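PDB 3GIP: N-acyl-D-glutamate deacylase from Bordetella bronchiseptica, which catalyses the hydrolysis of N-acyl-D-glutamate to D-glutamate and a carboxylate, as a zinc-binding member of the amidohydrolase superfamily. Local coordinates for residues 20-24 against 396-400. Sequence-based numbering, arbitrary orientation.
Sequences TGAPR and TLEQA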
loop_
_atom_site.group_PDB
_atom_site.type_symbol
_atom_site.label_atom_id
_atom_site.label_comp_id
_atom_site.label_asym_id
_atom_site.label_seq_id
_atom_site.Cartn_x
_atom_site.Cartn_y
_atom_site.Cartn_z
ATOM N N THR A 20 -20.124 4.210 0.381
ATOM C CA THR A 20 -20.943 3.398 1.285
ATOM C C THR A 20 -21.490 2.138 0.625
ATOM O O THR A 20 -22.033 1.261 1.302
ATOM C CB THR A 20 -22.155 4.186 1.800
ATOM O OG1 THR A 20 -23.018 4.489 0.699
ATOM C CG2 THR A 20 -21.710 5.478 2.470
ATOM N N GLY A 21 -21.349 2.056 -0.692
ATOM C CA GLY A 21 -21.860 0.910 -1.422
ATOM C C GLY A 21 -23.235 1.211 -1.987
ATOM O O GLY A 21 -23.773 0.442 -2.786
ATOM N N ALA A 22 -23.808 2.339 -1.581
ATOM C CA ALA A 22 -25.129 2.724 -2.063
ATOM C C ALA A 22 -25.068 3.043 -3.553
ATOM O O ALA A 22 -24.020 3.411 -4.072
ATOM C CB ALA A 22 -25.637 3.935 -1.286
ATOM N N PRO A 23 -26.197 2.897 -4.265
ATOM C CA PRO A 23 -26.217 3.185 -5.703
ATOM C C PRO A 23 -25.781 4.614 -6.026
ATOM O O PRO A 23 -26.096 5.547 -5.289
ATOM C CB PRO A 23 -27.676 2.942 -6.080
ATOM C CG PRO A 23 -28.102 1.878 -5.111
ATOM C CD PRO A 23 -27.494 2.364 -3.815
ATOM N N ARG A 24 -25.063 4.778 -7.132
ATOM C CA ARG A 24 -24.600 6.096 -7.554
ATOM C C ARG A 24 -25.804 7.028 -7.684
ATOM O O ARG A 24 -26.884 6.607 -8.108
ATOM C CB ARG A 24 -23.869 5.987 -8.895
ATOM C CG ARG A 24 -24.754 5.557 -10.057
ATOM C CD ARG A 24 -23.920 5.139 -11.257
ATOM N NE ARG A 24 -23.223 3.882 -11.005
ATOM C CZ ARG A 24 -22.352 3.327 -11.841
ATOM N NH1 ARG A 24 -22.065 3.920 -12.992
ATOM N NH2 ARG A 24 -21.777 2.174 -11.527
ATOM N N THR A 396 -19.555 -4.411 -8.800
ATOM C CA THR A 396 -20.010 -3.147 -9.361
ATOM C C THR A 396 -19.017 -2.052 -9.033
ATOM O O THR A 396 -18.154 -2.219 -8.168
ATOM C CB THR A 396 -21.373 -2.721 -8.793
ATOM O OG1 THR A 396 -21.246 -2.474 -7.389
ATOM C CG2 THR A 396 -22.408 -3.807 -9.026
ATOM N N LEU A 397 -19.139 -0.931 -9.731
ATOM C CA LEU A 397 -18.257 0.197 -9.490
ATOM C C LEU A 397 -18.471 0.682 -8.052
ATOM O O LEU A 397 -17.514 1.037 -7.359
ATOM C CB LEU A 397 -18.558 1.315 -10.492
ATOM C CG LEU A 397 -17.633 2.535 -10.464
ATOM C CD1 LEU A 397 -16.183 2.093 -10.639
ATOM C CD2 LEU A 397 -18.032 3.497 -11.575
ATOM N N GLU A 398 -19.724 0.685 -7.601
ATOM C CA GLU A 398 -20.029 1.112 -6.241
ATOM C C GLU A 398 -19.324 0.228 -5.218
ATOM O O GLU A 398 -18.804 0.721 -4.215
ATOM C CB GLU A 398 -21.543 1.088 -5.986
ATOM C CG GLU A 398 -22.304 2.242 -6.633
ATOM C CD GLU A 398 -22.798 1.938 -8.038
ATOM O OE1 GLU A 398 -22.255 1.024 -8.693
ATOM O OE2 GLU A 398 -23.731 2.634 -8.495
ATOM N N GLN A 399 -19.310 -1.078 -5.464
ATOM C CA GLN A 399 -18.649 -2.000 -4.551
ATOM C C GLN A 399 -17.135 -1.806 -4.585
ATOM O O GLN A 399 -16.476 -1.822 -3.546
ATOM C CB GLN A 399 -18.989 -3.452 -4.909
ATOM C CG GLN A 399 -20.439 -3.836 -4.654
ATOM C CD GLN A 399 -20.755 -5.253 -5.105
ATOM O OE1 GLN A 399 -20.564 -5.606 -6.272
ATOM N NE2 GLN A 399 -21.246 -6.072 -4.181
ATOM N N ALA A 400 -16.584 -1.614 -5.779
ATOM C CA ALA A 400 -15.143 -1.435 -5.917
ATOM C C ALA A 400 -14.670 -0.158 -5.233
ATOM O O ALA A 400 -13.651 -0.158 -4.542
ATOM C CB ALA A 400 -14.755 -1.422 -7.393
HETATM O O HOH W 1 -19.484 3.105 -2.756
#
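A side-on, two-pronged salt bridge ties the loop between strands 15-16 and 25-26 to the first turn of helix 397-404, at the surface of this amidohydrolase and joining parts of the chain more than 370 residues apart. Arg24 of the loop grips Glu398 of the helix: NE reaches OE2 at 2.8 Å, almost straight, and NH2 reaches OE1 at 3.1 Å. Both oxygens lie close to the guanidinium plane, yet the nitrogens meet them from above the carboxylate plane, because the two flat groups are turned 49° apart. Glu398 OE2 takes a second bond, from the backbone N of Arg24 at 2.9 Å on its anti lone pair, so main chain and side chain of one residue close on a single oxygen. Arg24 can do this because CG sits between its backbone N and carbonyl carbon (chi1 65°) and the chain bends at chi3, folding the guanidinium back to the carboxylate. Nearer the helix, Glu398 CG lies 3.3 Å from Ala22 O, and Leu397 CB packs obliquely against Arg24 NH2 at 3.5 Å. Ile17 touches Arg24, Leu397 and Glu398 alike. The helix start is held by a capping box: Gln399 N donates to Thr396 OG1, and Thr396 N returns a bond to Gln399 OE1. Upstream, Ala22 N donates to Thr20 OG1 in an ST turn that spans Gly21, whose phi is positive (96°) and where a CB would run into the carbonyl oxygen of Thr20. There one water links the segments, accepting from Gly21 N at 3.0 Å and donating to Glu398 O at 2.9 Å.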